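Local coordinates for uronate isomerase (Caulobacter crescentus, PDB 2Q01), which catalyses the isomerisation of D-glucuronate to D-fructuronate and of D-galacturonate to D-tagaturonate in pentose and glucuronate interconversion, at residues L168-G173 with G191-A196; E176-H181 with Q240-A245. One frame throughout, in Å; residues are numbered along the deposited sequence.

Contact 1: residues L168-G173 with G191-A196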
loop_
_atom_site.group_PDB
_atom_site.type_symbol
_atom_site.label_atom_id
_atom_site.label_comp_id
_atom_site.label_asym_id
_atom_site.label_seq_id
_atom_site.Cartn_x
_atom_site.Cartn_y
_atom_site.Cartn_z
ATOM N N LEU B 168 11.834 7.226 30.777
ATOM C CA LEU B 168 10.735 7.954 30.146
ATOM C C LEU B 168 11.255 9.284 29.620
ATOM O O LEU B 168 11.832 10.064 30.370
ATOM C CB LEU B 168 9.598 8.195 31.145
ATOM C CG LEU B 168 8.327 8.912 30.684
ATOM C CD1 LEU B 168 7.632 8.147 29.564
ATOM C CD2 LEU B 168 7.376 9.097 31.854
ATOM N N ALA B 169 11.057 9.535 28.331
ATOM C CA ALA B 169 11.453 10.811 27.739
ATOM C C ALA B 169 10.245 11.703 27.476
ATOM O O ALA B 169 9.213 11.244 26.982
ATOM C CB ALA B 169 12.258 10.595 26.454
ATOM N N THR B 170 10.382 12.976 27.826
ATOM C CA THR B 170 9.393 13.992 27.482
ATOM C C THR B 170 9.937 14.846 26.322
ATOM O O THR B 170 11.073 14.654 25.892
ATOM C CB THR B 170 9.037 14.865 28.705
ATOM O OG1 THR B 170 10.114 15.765 28.983
ATOM C CG2 THR B 170 8.788 13.998 29.934
ATOM N N THR B 171 9.136 15.775 25.809
ATOM C CA THR B 171 9.532 16.550 24.624
ATOM C C THR B 171 9.357 18.061 24.826
ATOM O O THR B 171 8.233 18.545 24.999
ATOM C CB THR B 171 8.774 16.060 23.363
ATOM O OG1 THR B 171 8.984 14.652 23.198
ATOM C CG2 THR B 171 9.257 16.769 22.120
ATOM N N GLU B 172 10.476 18.789 24.819
ATOM C CA GLU B 172 10.470 20.250 25.011
ATOM C C GLU B 172 11.197 20.964 23.879
ATOM O O GLU B 172 12.085 20.395 23.246
ATOM C CB GLU B 172 11.119 20.670 26.343
ATOM C CG GLU B 172 11.147 19.633 27.475
ATOM C CD GLU B 172 9.801 19.370 28.123
ATOM O OE1 GLU B 172 9.353 18.211 28.070
ATOM O OE2 GLU B 172 9.199 20.304 28.699
ATOM N N GLY B 173 10.814 22.212 23.629
ATOM C CA GLY B 173 11.527 23.070 22.689
ATOM C C GLY B 173 12.641 23.845 23.370
ATOM O O GLY B 173 12.703 23.886 24.597
ATOM N N GLY B 191 13.691 8.009 39.535
ATOM C CA GLY B 191 13.094 7.829 38.215
ATOM C C GLY B 191 13.853 8.572 37.132
ATOM O O GLY B 191 14.177 9.754 37.287
ATOM N N HIS B 192 14.133 7.864 36.039
ATOM C CA HIS B 192 14.920 8.394 34.935
ATOM C C HIS B 192 13.981 9.033 33.922
ATOM O O HIS B 192 13.656 8.449 32.887
ATOM C CB HIS B 192 15.771 7.278 34.322
ATOM C CG HIS B 192 16.751 7.733 33.282
ATOM N ND1 HIS B 192 16.746 7.242 31.993
ATOM C CD2 HIS B 192 17.785 8.604 33.346
ATOM C CE1 HIS B 192 17.724 7.801 31.305
ATOM N NE2 HIS B 192 18.371 8.631 32.103
ATOM N N VAL B 193 13.522 10.234 34.261
ATOM C CA VAL B 193 12.716 11.043 33.360
ATOM C C VAL B 193 13.640 12.030 32.653
ATOM O O VAL B 193 14.243 12.899 33.285
ATOM C CB VAL B 193 11.574 11.777 34.092
ATOM C CG1 VAL B 193 10.795 12.653 33.121
ATOM C CG2 VAL B 193 10.642 10.771 34.779
ATOM N N ILE B 194 13.769 11.865 31.342
ATOM C CA ILE B 194 14.644 12.715 30.536
ATOM C C ILE B 194 13.844 13.518 29.516
ATOM O O ILE B 194 12.614 13.457 29.486
ATOM C CB ILE B 194 15.772 11.907 29.835
ATOM C CG1 ILE B 194 15.195 10.812 28.932
ATOM C CG2 ILE B 194 16.714 11.322 30.868
ATOM C CD1 ILE B 194 16.205 10.209 27.980
ATOM N N THR B 195 14.552 14.272 28.686
ATOM C CA THR B 195 13.912 15.149 27.715
ATOM C C THR B 195 14.362 14.845 26.281
ATOM O O THR B 195 15.233 14.003 26.058
ATOM C CB THR B 195 14.139 16.640 28.081
ATOM O OG1 THR B 195 13.503 17.477 27.113
ATOM C CG2 THR B 195 15.627 16.973 28.154
ATOM N N ALA B 196 13.731 15.510 25.317
ATOM C CA ALA B 196 14.130 15.437 23.916
ATOM C C ALA B 196 14.061 16.834 23.310
ATOM O O ALA B 196 13.168 17.611 23.644
ATOM C CB ALA B 196 13.234 14.475 23.154
#
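Leu168 and Val193 pair side by side, as do Ala169 and Ile194, in two parallel strands. This end is the tight part. Leu168 N bonds to His192 O at 3.0 Å, almost straight at 173°. Leu168 O then takes Ile194 N at 2.8 Å. One step on, Thr170 N reaches Ile194 O, also at 2.8 Å. The side chains fill in on both faces. Ile194 CG1 lies between its own backbone N and carbonyl carbon (chi1 58°), which places it against Ala169 CB at 3.8 Å. On the other face, Val193 CG1 meets Thr170 CG2 at 4.0 Å, and Phe160 of helix 156-162 packs on Leu168 and Val193. The strands belong to a beta-alpha-beta crossover, with helix 179-186 as its helix, in the TIM-barrel fold of this family. Strand 165-169 is central in its sheet and also bonds to Ser39 through Ala169. Toward Thr171 and Glu172 the bonding thins out. Glu172 N still bonds to Ala196 O, at 3.2 Å, but Glu172 O faces that same oxygen without a hydrogen between them. Thr171 turns away from Ala196, is partly exposed, and bonds through OG1 to Gly42 O. Glu172 CG passes 3.2 Å from Thr195 OG1, and the bend at chi2 (-72°) then turns the carboxylate back to Thr170. Its OE1 receives Thr170 OG1 at 2.7 Å, from above the carboxylate plane. The Thr170 hydroxyl is also hydrogen-bonded to His181 NE2, giving this buried oxygen two polar partners.

Contact 2: residues E176-H181 with Q240-A245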
loop_
_atom_site.group_PDB
_atom_site.type_symbol
_atom_site.label_atom_id
_atom_site.label_comp_id
_atom_site.label_asym_id
_atom_site.label_seq_id
_atom_site.Cartn_x
_atom_site.Cartn_y
_atom_site.Cartn_z
ATOM N N GLU B 176 11.511 26.702 25.888
ATOM C CA GLU B 176 10.975 26.399 27.230
ATOM C C GLU B 176 12.036 25.945 28.236
ATOM O O GLU B 176 13.120 25.499 27.842
ATOM C CB GLU B 176 9.795 25.419 27.175
ATOM C CG GLU B 176 9.681 24.611 25.891
ATOM C CD GLU B 176 8.331 23.932 25.742
ATOM O OE1 GLU B 176 7.398 24.276 26.498
ATOM O OE2 GLU B 176 8.203 23.053 24.866
ATOM N N SER B 177 11.712 26.071 29.528
ATOM C CA SER B 177 12.657 25.742 30.598
ATOM C C SER B 177 12.663 24.256 30.942
ATOM O O SER B 177 11.659 23.556 30.771
ATOM C CB SER B 177 12.381 26.575 31.855
ATOM O OG SER B 177 11.230 26.121 32.544
ATOM N N LEU B 178 13.809 23.789 31.426
ATOM C CA LEU B 178 13.967 22.410 31.878
ATOM C C LEU B 178 13.879 22.353 33.410
ATOM O O LEU B 178 14.561 21.565 34.080
ATOM C CB LEU B 178 15.276 21.829 31.345
ATOM C CG LEU B 178 15.373 21.787 29.818
ATOM C CD1 LEU B 178 16.755 21.357 29.396
ATOM C CD2 LEU B 178 14.312 20.862 29.230
ATOM N N GLN B 179 13.011 23.219 33.926
ATOM C CA GLN B 179 12.697 23.406 35.335
ATOM C C GLN B 179 12.323 22.099 36.041
ATOM O O GLN B 179 12.894 21.751 37.074
ATOM C CB GLN B 179 11.515 24.376 35.400
ATOM C CG GLN B 179 11.240 25.036 36.731
ATOM C CD GLN B 179 9.983 25.891 36.699
ATOM O OE1 GLN B 179 9.407 26.201 37.742
ATOM N NE2 GLN B 179 9.547 26.270 35.499
ATOM N N HIS B 180 11.362 21.385 35.467
ATOM C CA HIS B 180 10.775 20.216 36.108
ATOM C C HIS B 180 11.674 18.994 36.033
ATOM O O HIS B 180 11.586 18.111 36.876
ATOM C CB HIS B 180 9.398 19.927 35.515
ATOM C CG HIS B 180 8.465 21.091 35.600
ATOM N ND1 HIS B 180 7.960 21.552 36.796
ATOM C CD2 HIS B 180 7.966 21.906 34.641
ATOM C CE1 HIS B 180 7.181 22.594 36.569
ATOM N NE2 HIS B 180 7.168 22.830 35.270
ATOM N N HIS B 181 12.544 18.960 35.030
ATOM C CA HIS B 181 13.536 17.903 34.910
ATOM C C HIS B 181 14.640 18.043 35.943
ATOM O O HIS B 181 15.119 17.042 36.469
ATOM C CB HIS B 181 14.138 17.899 33.512
ATOM C CG HIS B 181 13.177 17.473 32.454
ATOM N ND1 HIS B 181 12.321 18.356 31.834
ATOM C CD2 HIS B 181 12.921 16.257 31.920
ATOM C CE1 HIS B 181 11.593 17.704 30.947
ATOM N NE2 HIS B 181 11.930 16.427 30.986
ATOM N N GLN B 240 23.010 21.526 24.537
ATOM C CA GLN B 240 23.877 21.182 25.663
ATOM C C GLN B 240 23.104 21.109 26.976
ATOM O O GLN B 240 23.305 20.183 27.760
ATOM C CB GLN B 240 25.038 22.181 25.785
ATOM C CG GLN B 240 26.165 21.730 26.711
ATOM C CD GLN B 240 26.631 20.308 26.426
ATOM O OE1 GLN B 240 27.065 19.989 25.312
ATOM N NE2 GLN B 240 26.538 19.445 27.434
ATOM N N ALA B 241 22.221 22.083 27.195
ATOM C CA ALA B 241 21.338 22.119 28.361
ATOM C C ALA B 241 20.394 20.918 28.428
ATOM O O ALA B 241 20.055 20.457 29.515
ATOM C CB ALA B 241 20.539 23.413 28.376
ATOM N N PHE B 242 19.973 20.425 27.265
ATOM C CA PHE B 242 19.103 19.253 27.174
ATOM C C PHE B 242 19.873 17.973 27.491
ATOM O O PHE B 242 19.371 17.110 28.207
ATOM C CB PHE B 242 18.459 19.164 25.790
ATOM C CG PHE B 242 17.201 19.983 25.637
ATOM C CD1 PHE B 242 17.233 21.373 25.697
ATOM C CD2 PHE B 242 15.981 19.359 25.397
ATOM C CE1 PHE B 242 16.075 22.129 25.540
ATOM C CE2 PHE B 242 14.815 20.105 25.239
ATOM C CZ PHE B 242 14.862 21.491 25.314
ATOM N N ILE B 243 21.088 17.868 26.952
ATOM C CA ILE B 243 22.028 16.783 27.255
ATOM C C ILE B 243 22.293 16.673 28.759
ATOM O O ILE B 243 22.243 15.575 29.329
ATOM C CB ILE B 243 23.360 16.977 26.477
ATOM C CG1 ILE B 243 23.130 16.716 24.993
ATOM C CG2 ILE B 243 24.466 16.051 26.993
ATOM C CD1 ILE B 243 24.108 17.400 24.097
ATOM N N ASP B 244 22.544 17.822 29.388
ATOM C CA ASP B 244 22.738 17.918 30.834
ATOM C C ASP B 244 21.485 17.531 31.623
ATOM O O ASP B 244 21.576 17.132 32.786
ATOM C CB ASP B 244 23.186 19.332 31.219
ATOM C CG ASP B 244 24.582 19.669 30.714
ATOM O OD1 ASP B 244 24.890 20.875 30.607
ATOM O OD2 ASP B 244 25.371 18.742 30.426
ATOM N N ALA B 245 20.324 17.648 30.982
ATOM C CA ALA B 245 19.054 17.210 31.556
ATOM C C ALA B 245 18.744 15.747 31.200
ATOM O O ALA B 245 17.674 15.228 31.535
ATOM C CB ALA B 245 17.927 18.127 31.100
#
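Leu178 sets CD1 against Ala241, Phe242 and Ala245. This methyl does most of the touching. It sits 3.4 Å from Ala241 O and 3.8 Å from Ala245 CB. The same methyl lies over one face of the Phe242 ring, 4.0 Å from the centroid and 23° off the normal, in a CH-pi contact shifted toward the rim. The other methyl, CD2, reaches Phe242 CZ at 4.0 Å. The leucine and phenylalanine side chains cross at about a right angle. No hydrogen bond spans the two segments. In the barrel architecture this is where the start of helix 179-186 meets the end of helix 228-244. Leu178 holds the N-cap position of the first helix. Its extended chain (chi2 173°) carries CD1 across to the second. One turn further on, His181 CB approaches Ala245 CB at 4.5 Å. Behind this layer, Ala245 N makes weak bonds back to Ala241 O and Phe242 O, consistent with its place at the end of the last turn. The Phe242 ring also meets Tyr197 edge-to-face and touches Thr195. On the exposed outside of the helix, Gln240 NE2 bonds to Asp244 OD2 at 3.3 Å. Ahead of the N-cap, Glu176 OE2 binds Gly173 N, and Glu176 O has a weak bond from Arg238 of helix 228-244.

Overall arrangement
From the N terminus, the chain runs up strand 165-169 and through 168-173 into the loop and helix start at 176-181. It then follows helix 179-186 down to strand 192-194. There contact 1 closes a short loop, with 17 residues between its segments. The chain goes on through helices 210-221 and 228-244. Contact 2 then closes a longer loop of 58 residues. The two loops cross, because 176-181 lies within the first and 191-196 within the second. The contacts' centres are 9 Å apart. The Phe242 ring joins them: its CE2 is 3.4 Å from Ala196 O. The end of helix 228-244 thus packs on the chain that leaves the two strands.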